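Local coordinates for PHOX (Pseudomonas fluorescens, PDB 4A9V), which is a beta-propeller alkaline phosphatase that catalyses phosphotransfer chemistry, hydrolysing phosphate monoesters with a complex iron-calcium cofactor, at residues F297-V302 with L373-V378; A327-G332 with L430-D435; Q344-E347 with K352-I355; G396-T401 with D437-K442. All blocks are in the same frame, centred on the assembly; numbering follows the deposited sequence. Where two conformers were deposited one is given.

Contact 1 (F297-V302 with L373-V378)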
# COMPACT_ATOMS: atom_id res chain seq x y z
N PHE A 297 5.00 9.53 9.97
CA PHE A 297 4.31 10.73 9.52
C PHE A 297 3.50 10.54 8.23
O PHE A 297 3.59 9.52 7.53
CB PHE A 297 5.32 11.86 9.31
CG PHE A 297 6.24 12.07 10.49
CD1 PHE A 297 5.74 12.21 11.77
CD2 PHE A 297 7.62 12.18 10.30
CE1 PHE A 297 6.58 12.48 12.83
CE2 PHE A 297 8.47 12.41 11.37
CZ PHE A 297 7.94 12.54 12.64
N ILE A 298 2.71 11.57 7.93
CA ILE A 298 1.98 11.71 6.67
C ILE A 298 2.60 12.85 5.86
O ILE A 298 2.87 13.93 6.39
CB ILE A 298 0.49 12.00 6.94
CG1 ILE A 298 -0.16 10.80 7.65
CG2 ILE A 298 -0.25 12.32 5.64
CD1 ILE A 298 -1.51 11.09 8.25
N TYR A 299 2.80 12.59 4.57
CA TYR A 299 3.52 13.48 3.66
C TYR A 299 2.65 13.90 2.47
O TYR A 299 1.63 13.27 2.17
CB TYR A 299 4.80 12.80 3.14
CG TYR A 299 5.81 12.44 4.20
CD1 TYR A 299 5.65 11.29 4.98
CD2 TYR A 299 6.96 13.19 4.37
CE1 TYR A 299 6.60 10.94 5.93
CE2 TYR A 299 7.92 12.83 5.30
CZ TYR A 299 7.73 11.71 6.08
OH TYR A 299 8.71 11.38 6.99
N LYS A 300 3.09 14.92 1.76
CA LYS A 300 2.39 15.46 0.60
C LYS A 300 3.43 16.05 -0.36
O LYS A 300 4.20 16.92 0.02
CB LYS A 300 1.42 16.56 1.05
CG LYS A 300 0.70 17.31 -0.06
CD LYS A 300 0.06 18.56 0.54
CE LYS A 300 -0.77 19.34 -0.46
NZ LYS A 300 -1.27 20.60 0.17
N PHE A 301 3.41 15.59 -1.60
CA PHE A 301 4.26 16.16 -2.64
C PHE A 301 3.41 16.99 -3.58
O PHE A 301 2.32 16.57 -3.97
CB PHE A 301 4.95 15.05 -3.42
CG PHE A 301 5.78 15.54 -4.58
CD1 PHE A 301 7.05 16.05 -4.38
CD2 PHE A 301 5.27 15.53 -5.87
CE1 PHE A 301 7.79 16.55 -5.44
CE2 PHE A 301 6.02 15.97 -6.93
CZ PHE A 301 7.28 16.49 -6.72
N VAL A 302 3.90 18.17 -3.94
CA VAL A 302 3.24 19.01 -4.94
C VAL A 302 4.22 19.33 -6.06
O VAL A 302 5.31 19.83 -5.80
CB VAL A 302 2.72 20.32 -4.32
CG1 VAL A 302 1.98 21.14 -5.37
CG2 VAL A 302 1.83 20.04 -3.11
N LEU A 373 14.04 11.91 9.18
CA LEU A 373 14.82 12.75 10.07
C LEU A 373 14.50 14.22 9.84
O LEU A 373 14.42 14.99 10.79
CB LEU A 373 16.32 12.51 9.86
CG LEU A 373 16.81 11.16 10.37
CD1 LEU A 373 18.29 11.01 10.09
CD2 LEU A 373 16.55 11.01 11.86
N ALA A 374 14.33 14.61 8.59
CA ALA A 374 14.01 16.00 8.28
C ALA A 374 12.62 16.36 8.84
O ALA A 374 12.42 17.44 9.39
CB ALA A 374 14.06 16.23 6.77
N ALA A 375 11.67 15.43 8.71
CA ALA A 375 10.33 15.66 9.21
C ALA A 375 10.31 15.79 10.74
O ALA A 375 9.53 16.57 11.30
CB ALA A 375 9.41 14.54 8.75
N SER A 376 11.17 15.05 11.43
CA SER A 376 11.29 15.23 12.87
C SER A 376 11.83 16.62 13.21
O SER A 376 11.35 17.26 14.15
CB SER A 376 12.19 14.16 13.48
OG SER A 376 11.58 12.88 13.45
N VAL A 377 12.81 17.10 12.45
CA VAL A 377 13.37 18.43 12.71
C VAL A 377 12.27 19.50 12.66
O VAL A 377 12.26 20.42 13.47
CB VAL A 377 14.50 18.77 11.71
CG1 VAL A 377 14.86 20.25 11.78
CG2 VAL A 377 15.72 17.92 11.99
N VAL A 378 11.35 19.38 11.71
CA VAL A 378 10.34 20.43 11.53
C VAL A 378 9.09 20.21 12.38
O VAL A 378 8.17 21.02 12.34
CB VAL A 378 9.92 20.61 10.05
CG1 VAL A 378 11.15 20.77 9.17
CG2 VAL A 378 9.05 19.46 9.57

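Contact 2 (A327-G332 with L430-D435)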
# COMPACT_ATOMS: atom_id res chain seq x y z
N ALA A 327 2.95 16.55 7.55
CA ALA A 327 1.81 17.08 8.30
C ALA A 327 2.10 17.29 9.78
O ALA A 327 2.71 16.43 10.44
CB ALA A 327 0.61 16.16 8.14
N ARG A 328 1.49 18.35 10.31
CA ARG A 328 1.28 18.51 11.74
C ARG A 328 -0.21 18.67 11.99
O ARG A 328 -0.91 19.29 11.19
CB ARG A 328 2.05 19.73 12.27
CG ARG A 328 2.07 19.83 13.79
CD ARG A 328 2.69 21.12 14.29
NE ARG A 328 4.10 21.22 13.96
CZ ARG A 328 4.81 22.34 14.09
NH1 ARG A 328 4.22 23.45 14.47
NH2 ARG A 328 6.10 22.35 13.77
N PHE A 329 -0.73 18.01 13.02
CA PHE A 329 -2.14 18.08 13.38
C PHE A 329 -2.23 18.68 14.77
O PHE A 329 -1.49 18.26 15.67
CB PHE A 329 -2.75 16.68 13.42
CG PHE A 329 -2.73 15.96 12.10
CD1 PHE A 329 -1.63 15.21 11.73
CD2 PHE A 329 -3.81 16.02 11.23
CE1 PHE A 329 -1.57 14.58 10.50
CE2 PHE A 329 -3.75 15.38 10.00
CZ PHE A 329 -2.61 14.70 9.61
N ASP A 330 -3.16 19.61 14.97
CA ASP A 330 -3.38 20.17 16.29
C ASP A 330 -4.16 19.21 17.19
O ASP A 330 -4.44 18.07 16.82
CB ASP A 330 -4.01 21.57 16.21
CG ASP A 330 -5.50 21.56 15.87
OD1 ASP A 330 -6.16 20.50 15.90
OD2 ASP A 330 -6.02 22.67 15.65
N ALA A 331 -4.36 19.63 18.43
CA ALA A 331 -4.96 18.77 19.45
C ALA A 331 -6.44 18.52 19.21
O ALA A 331 -7.03 17.67 19.87
CB ALA A 331 -4.74 19.38 20.83
N GLY A 332 -7.06 19.34 18.37
CA GLY A 332 -8.48 19.24 18.12
C GLY A 332 -9.33 19.67 19.29
O GLY A 332 -8.84 20.20 20.29
N LEU A 430 -8.83 8.84 9.52
CA LEU A 430 -8.65 10.27 9.57
C LEU A 430 -9.09 10.90 8.25
O LEU A 430 -8.82 10.35 7.18
CB LEU A 430 -7.16 10.54 9.81
CG LEU A 430 -6.62 11.95 9.65
CD1 LEU A 430 -7.21 12.89 10.68
CD2 LEU A 430 -5.11 11.91 9.76
N ARG A 431 -9.81 12.01 8.32
CA ARG A 431 -10.22 12.77 7.15
C ARG A 431 -9.67 14.18 7.26
O ARG A 431 -9.67 14.76 8.35
CB ARG A 431 -11.75 12.80 7.06
CG ARG A 431 -12.31 13.78 6.04
CD ARG A 431 -13.77 13.52 5.73
NE ARG A 431 -14.60 13.59 6.92
CZ ARG A 431 -15.86 13.16 6.98
NH1 ARG A 431 -16.46 12.68 5.90
NH2 ARG A 431 -16.51 13.19 8.14
N TRP A 432 -9.29 14.78 6.13
CA TRP A 432 -9.07 16.22 6.10
C TRP A 432 -9.65 16.85 4.87
O TRP A 432 -9.84 16.23 3.82
CB TRP A 432 -7.59 16.61 6.28
CG TRP A 432 -6.63 16.08 5.25
CD1 TRP A 432 -6.19 16.70 4.08
CD2 TRP A 432 -5.83 14.87 5.35
NE1 TRP A 432 -5.21 15.96 3.48
CE2 TRP A 432 -4.94 14.85 4.20
CE3 TRP A 432 -5.74 13.86 6.29
CZ2 TRP A 432 -4.01 13.83 4.01
CZ3 TRP A 432 -4.82 12.84 6.08
CH2 TRP A 432 -4.00 12.80 4.95
N ARG A 433 -9.97 18.13 5.03
CA ARG A 433 -10.48 18.98 3.96
C ARG A 433 -9.52 20.15 3.77
O ARG A 433 -9.34 20.99 4.66
CB ARG A 433 -11.86 19.50 4.31
CG ARG A 433 -12.45 20.37 3.21
CD ARG A 433 -13.85 20.81 3.55
NE ARG A 433 -14.43 21.59 2.47
CZ ARG A 433 -15.68 22.04 2.46
NH1 ARG A 433 -16.48 21.79 3.48
NH2 ARG A 433 -16.12 22.70 1.41
N THR A 434 -8.83 20.14 2.64
CA THR A 434 -7.84 21.15 2.34
C THR A 434 -8.50 22.53 2.22
O THR A 434 -9.62 22.66 1.71
CB THR A 434 -7.08 20.76 1.05
OG1 THR A 434 -5.88 21.53 0.93
CG2 THR A 434 -7.95 20.90 -0.19
N ASP A 435 -7.83 23.56 2.72
CA ASP A 435 -8.44 24.89 2.75
C ASP A 435 -8.82 25.34 1.34
O ASP A 435 -8.08 25.12 0.37
CB ASP A 435 -7.51 25.91 3.42
CG ASP A 435 -8.20 27.24 3.67
OD1 ASP A 435 -9.33 27.25 4.19
OD2 ASP A 435 -7.58 28.29 3.38

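Contact 3 (Q344-E347 with K352-I355)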
# COMPACT_ATOMS: atom_id res chain seq x y z
N GLN A 344 -1.60 21.40 9.33
CA GLN A 344 -0.79 22.13 8.37
C GLN A 344 0.23 21.23 7.71
O GLN A 344 0.61 20.18 8.24
CB GLN A 344 -0.07 23.30 9.04
CG GLN A 344 0.92 22.87 10.09
CD GLN A 344 1.52 24.03 10.84
OE1 GLN A 344 2.30 24.81 10.28
NE2 GLN A 344 1.22 24.13 12.13
N TRP A 345 0.68 21.68 6.55
CA TRP A 345 1.78 21.08 5.80
C TRP A 345 3.02 21.91 5.98
O TRP A 345 2.99 23.14 5.80
CB TRP A 345 1.41 21.02 4.32
CG TRP A 345 0.26 20.11 4.04
CD1 TRP A 345 -1.04 20.46 3.68
CD2 TRP A 345 0.23 18.67 4.25
NE1 TRP A 345 -1.84 19.35 3.61
CE2 TRP A 345 -1.13 18.24 3.94
CE3 TRP A 345 1.18 17.71 4.55
CZ2 TRP A 345 -1.51 16.91 4.02
CZ3 TRP A 345 0.79 16.38 4.62
CH2 TRP A 345 -0.53 15.99 4.35
N ILE A 346 4.14 21.25 6.26
CA ILE A 346 5.40 21.91 6.54
C ILE A 346 6.45 21.40 5.55
O ILE A 346 6.63 20.21 5.38
CB ILE A 346 5.88 21.63 7.98
CG1 ILE A 346 4.81 22.06 8.99
CG2 ILE A 346 7.20 22.34 8.25
CD1 ILE A 346 5.09 21.63 10.41
N GLU A 347 7.12 22.33 4.89
CA GLU A 347 8.04 22.03 3.79
C GLU A 347 9.32 21.33 4.26
O GLU A 347 9.96 21.77 5.22
CB GLU A 347 8.39 23.37 3.14
CG GLU A 347 9.18 23.32 1.86
CD GLU A 347 9.41 24.72 1.32
OE1 GLU A 347 8.59 25.62 1.61
OE2 GLU A 347 10.20 24.82 0.38
N LYS A 352 15.48 25.61 4.86
CA LYS A 352 14.25 26.11 5.47
C LYS A 352 13.89 25.30 6.72
O LYS A 352 14.21 24.12 6.82
CB LYS A 352 13.09 26.04 4.47
CG LYS A 352 13.21 27.00 3.29
CD LYS A 352 11.91 27.06 2.52
CE LYS A 352 11.96 28.09 1.40
NZ LYS A 352 10.73 28.03 0.56
N ASN A 353 13.13 25.92 7.63
CA ASN A 353 12.54 25.21 8.77
C ASN A 353 13.58 24.46 9.59
O ASN A 353 13.27 23.49 10.29
CB ASN A 353 11.45 24.24 8.29
CG ASN A 353 10.26 24.95 7.69
OD1 ASN A 353 9.85 26.01 8.17
ND2 ASN A 353 9.66 24.35 6.66
N GLY A 354 14.80 24.99 9.61
CA GLY A 354 15.86 24.44 10.46
C GLY A 354 16.52 23.19 9.89
O GLY A 354 17.31 22.54 10.57
N ILE A 355 16.26 22.92 8.61
CA ILE A 355 16.87 21.80 7.91
C ILE A 355 18.13 22.30 7.20
O ILE A 355 18.06 23.00 6.19
CB ILE A 355 15.92 21.21 6.87
CG1 ILE A 355 14.63 20.71 7.53
CG2 ILE A 355 16.58 20.08 6.10
CD1 ILE A 355 13.54 20.40 6.52
O HOH W 1 6.83 25.35 5.64

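Contact 4 (G396-T401 with D437-K442)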
# COMPACT_ATOMS: atom_id res chain seq x y z
N GLY A 396 -13.32 15.98 -2.96
CA GLY A 396 -11.90 16.22 -2.75
C GLY A 396 -11.36 16.01 -1.35
O GLY A 396 -10.17 16.19 -1.12
N GLN A 397 -12.22 15.57 -0.44
CA GLN A 397 -11.79 15.31 0.93
C GLN A 397 -10.92 14.06 1.00
O GLN A 397 -11.08 13.13 0.20
CB GLN A 397 -12.99 15.20 1.88
CG GLN A 397 -13.73 16.52 2.07
CD GLN A 397 -14.61 16.53 3.31
OE1 GLN A 397 -14.13 16.69 4.42
NE2 GLN A 397 -15.89 16.25 3.12
N VAL A 398 -9.95 14.09 1.90
CA VAL A 398 -8.88 13.11 1.88
C VAL A 398 -9.04 12.22 3.12
O VAL A 398 -9.33 12.72 4.21
CB VAL A 398 -7.51 13.82 1.91
CG1 VAL A 398 -6.38 12.83 1.72
CG2 VAL A 398 -7.46 14.90 0.84
N TYR A 399 -8.87 10.91 2.94
CA TYR A 399 -9.08 9.92 4.00
C TYR A 399 -7.83 9.08 4.13
O TYR A 399 -7.23 8.70 3.12
CB TYR A 399 -10.26 9.01 3.64
CG TYR A 399 -11.59 9.72 3.52
CD1 TYR A 399 -11.85 10.56 2.44
CD2 TYR A 399 -12.58 9.54 4.46
CE1 TYR A 399 -13.04 11.27 2.36
CE2 TYR A 399 -13.78 10.21 4.37
CZ TYR A 399 -14.01 11.08 3.32
OH TYR A 399 -15.19 11.78 3.29
N CYS A 400 -7.43 8.79 5.37
CA CYS A 400 -6.21 8.05 5.65
C CYS A 400 -6.49 7.08 6.79
O CYS A 400 -6.95 7.48 7.86
CB CYS A 400 -5.11 9.03 6.09
SG CYS A 400 -3.51 8.29 6.45
N THR A 401 -6.16 5.81 6.59
CA THR A 401 -6.25 4.87 7.69
C THR A 401 -5.05 5.03 8.62
O THR A 401 -3.92 5.30 8.19
CB THR A 401 -6.34 3.42 7.19
OG1 THR A 401 -5.25 3.16 6.31
CG2 THR A 401 -7.66 3.17 6.49
N ASP A 437 -10.81 24.13 -0.51
CA ASP A 437 -10.90 22.97 -1.41
C ASP A 437 -9.84 23.00 -2.51
O ASP A 437 -9.99 22.36 -3.55
CB ASP A 437 -12.32 22.82 -1.98
CG ASP A 437 -13.35 22.57 -0.89
OD1 ASP A 437 -13.14 21.65 -0.08
OD2 ASP A 437 -14.32 23.35 -0.81
N ASP A 438 -8.72 23.66 -2.22
CA ASP A 438 -7.57 23.68 -3.12
C ASP A 438 -6.46 22.84 -2.51
O ASP A 438 -5.99 23.13 -1.41
CB ASP A 438 -7.08 25.12 -3.30
CG ASP A 438 -5.98 25.25 -4.34
OD1 ASP A 438 -5.48 24.21 -4.84
OD2 ASP A 438 -5.59 26.40 -4.63
N HIS A 439 -6.05 21.79 -3.21
CA HIS A 439 -4.98 20.93 -2.72
C HIS A 439 -3.63 21.60 -2.69
O HIS A 439 -2.70 21.07 -2.08
CB HIS A 439 -4.91 19.64 -3.52
CG HIS A 439 -6.08 18.72 -3.27
ND1 HIS A 439 -6.18 17.96 -2.16
CD2 HIS A 439 -7.23 18.51 -4.01
CE1 HIS A 439 -7.35 17.30 -2.18
NE2 HIS A 439 -7.99 17.63 -3.32
N ALA A 440 -3.53 22.82 -3.22
CA ALA A 440 -2.32 23.62 -3.02
C ALA A 440 -2.20 24.18 -1.60
O ALA A 440 -1.13 24.67 -1.23
CB ALA A 440 -2.26 24.76 -4.03
N SER A 441 -3.30 24.26 -0.86
CA SER A 441 -3.28 24.91 0.44
C SER A 441 -2.35 24.21 1.42
O SER A 441 -2.19 22.99 1.39
CB SER A 441 -4.68 24.97 1.03
OG SER A 441 -5.50 25.78 0.22
N LYS A 442 -1.86 24.98 2.38
CA LYS A 442 -0.93 24.48 3.36
C LYS A 442 -1.57 24.27 4.72
O LYS A 442 -0.91 23.84 5.65
CB LYS A 442 0.28 25.42 3.45
CG LYS A 442 1.14 25.31 2.19
CD LYS A 442 2.28 26.31 2.12
CE LYS A 442 2.77 26.45 0.68
NZ LYS A 442 4.05 27.20 0.58

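Contact 1 (F297-V302 with L373-V378)
Phe-297 and Ala-375 join a propeller strand to a helix that packs against it: strand 296-303 carries the phenyl ring, helix 371-377 the methyl group. The ring reaches across from the start of the strand, and its CD2 lies 3.3 Å from Ala-375 CB, a tight carbon-carbon approach. The methyl sits oblique to the ring. Chi1 of Phe-297 (-50°) sets CG opposite its own carbonyl carbon, which carries CD2 and CE2 toward the helix.

Tyr-299, two residues along the strand, meets the same methyl from another direction. Its CB does not aim at the helix, but the extended phenol does arrive there, with OH 3.7 Å from Ala-375 CB. The two aromatic rings are turned by roughly 60° against each other. Tyr-299 OH lies in the plane of the Phe-297 ring at its edge, 3.6 Å from CD2. Val-326 of strand 322-329 touches all three side chains. Tyr-299 also stacks on Phe-270.

Replacing Phe-297 by an alanine would probably open a gap beside the Ala-375 methyl and leave the Tyr-299 phenol without the ring edge beside its hydroxyl.

No hydrogen bond crosses between the segments, so the join rests on shape. The hydroxyl of Ser-376 has its hydrogen-bond partner outside these segments, Arg-215 NH1; its OG also lies in the plane of the Phe-297 ring at the edge, 3.7 Å from CZ.

Contact 2 (A327-G332 with L430-D435)
Within a single antiparallel sheet of the beta-propeller, Phe-329 and Leu-430 meet although their strands, 322-329 and 428-434, are not neighbours: strands 340-347 and 443-451 come between them in the sheet order. The contact is therefore made by side chains alone, and the backbones stay far apart, with Phe-329 CA 10.2 Å from Trp-432 CA.

The two side chains approach from opposite directions. Leu-430 CD2 lies equally close to two atoms at the outer end of the phenyl ring, 3.7 Å from both Phe-329 CE2 and Phe-329 CZ, and stands obliquely to that ring. The leucine reaches it with CG trans to the backbone N (chi1 169°). Trp-432 adds a looser touch, its CE3 lying near the plane of the Phe-329 ring at the edge, 4.5 Å from CE2. Leu-430 CG in turn lies in the plane of the indole at its edge, which puts the leucine beside both aromatic groups.

Beyond Phe-329 the strand ends in an Asx turn, Asp-330 OD1 accepting from Gly-332 N.

Since every touching atom is carbon and all three residues are buried, the attraction is dispersive and hydrophobic, with no directional bond to fix the rotation of the phenyl ring.

Contact 3 (Q344-E347 with K352-I355)
Asn-353 ND2 is bound twice, once by the carbonyl oxygen of Glu-347 and once by a water. It donates to Glu-347 O over 3.0 Å with an N-H...O angle of 155°, meeting a lone pair in the carbonyl plane. That oxygen lies almost within the plane of the asparagine amide, so both flat groups suit the bond. Asn-353 and Gly-354 are the two central residues of a type I' beta turn from Lys-352 to Ile-355, both with positive phi, and Ile-355 N closes back on Lys-352 O. The interaction ties this turn to the end of strand 340-347 at the propeller surface. The amide holds Glu-347 O directly and Glu-347 N through the water, which accepts from both nitrogens.

The Glu-347 carboxylate meets Lys-352. Both chains are extended and cross at a slant, and NZ reaches the syn side of OE2 at 3.3 Å, 34° out of the carboxylate plane; the bond to OE1 is weak. This salt bridge is long, and OE2 is also held by Thr-349 OG1.

Over the face of the amide, Ile-346 CG2 lies 3.6 Å from Asn-353 ND2.

Contact 4 (G396-T401 with D437-K442)
A ring carbon, not a nitrogen, makes the closest approach here: CE1 of His-439 lies 3.2 Å from the carbonyl oxygen of Gly-396. The oxygen is at the edge of the imidazole, near its plane, so the ring presents its edge to that oxygen. Its ND1 is engaged elsewhere, by a hydrogen bond with Tyr-288 OH, and this bond probably fixes the rotation of the imidazole, with CE1 and NE2 turned to the glycine.

Chi1 of His-439 (-70°) places CG opposite the carbonyl carbon. The CB itself does not aim at the other segment, and it is the end of the ring that reaches across. A CB at Gly-396 would point toward the ring and lie about 3.6 Å from His-439 NE2, so the absence of a side chain there probably eases the approach.

These residues belong to an antiparallel propeller sheet, in which 396-401 leads into strand 398-402, while the loop 437-442 connects strands 428-434 and 443-451. Val-398, at the start of its strand, adds the other touch: CG2 lies in the plane of the imidazole at its edge, 3.9 Å from CE1, and the two side chains approach each other at a slant.

A leucine in place of His-439 would probably leave Tyr-288 OH without its ring-nitrogen partner and lose the flat edge that fits beside the Gly-396 carbonyl.

The connection is shaped by a type I turn from Asp-438 to Ser-441 and by an Asx turn, Asp-438 OD1 accepting from Ala-440 N at 2.9 Å from above the carboxylate plane.

In the fold
All four contacts draw on the same nine-stranded antiparallel sheet. Contacts 1 and 3 lie close together, their centres about 8 Å apart, with Val-378 CG1 3.6 Å from both Asn-353 CB and Ile-355 CD1. Contacts 2 and 4, with centres about 9 Å apart, use the adjacent strands 428-434 and 398-402, joined by Leu-430 O to Cys-400 N at 2.8 Å. Lys-300 bridges contacts 1 and 4, its NZ lying 2.7 Å from His-439 O. The cofactor lies beyond: the Tyr-299 side chain is about 13 Å from the mu-oxo-diiron, and that of Leu-430 about 11 Å from the calcium ligand Glu-387. Contact 3 lies at the surface, away from the cofactor site.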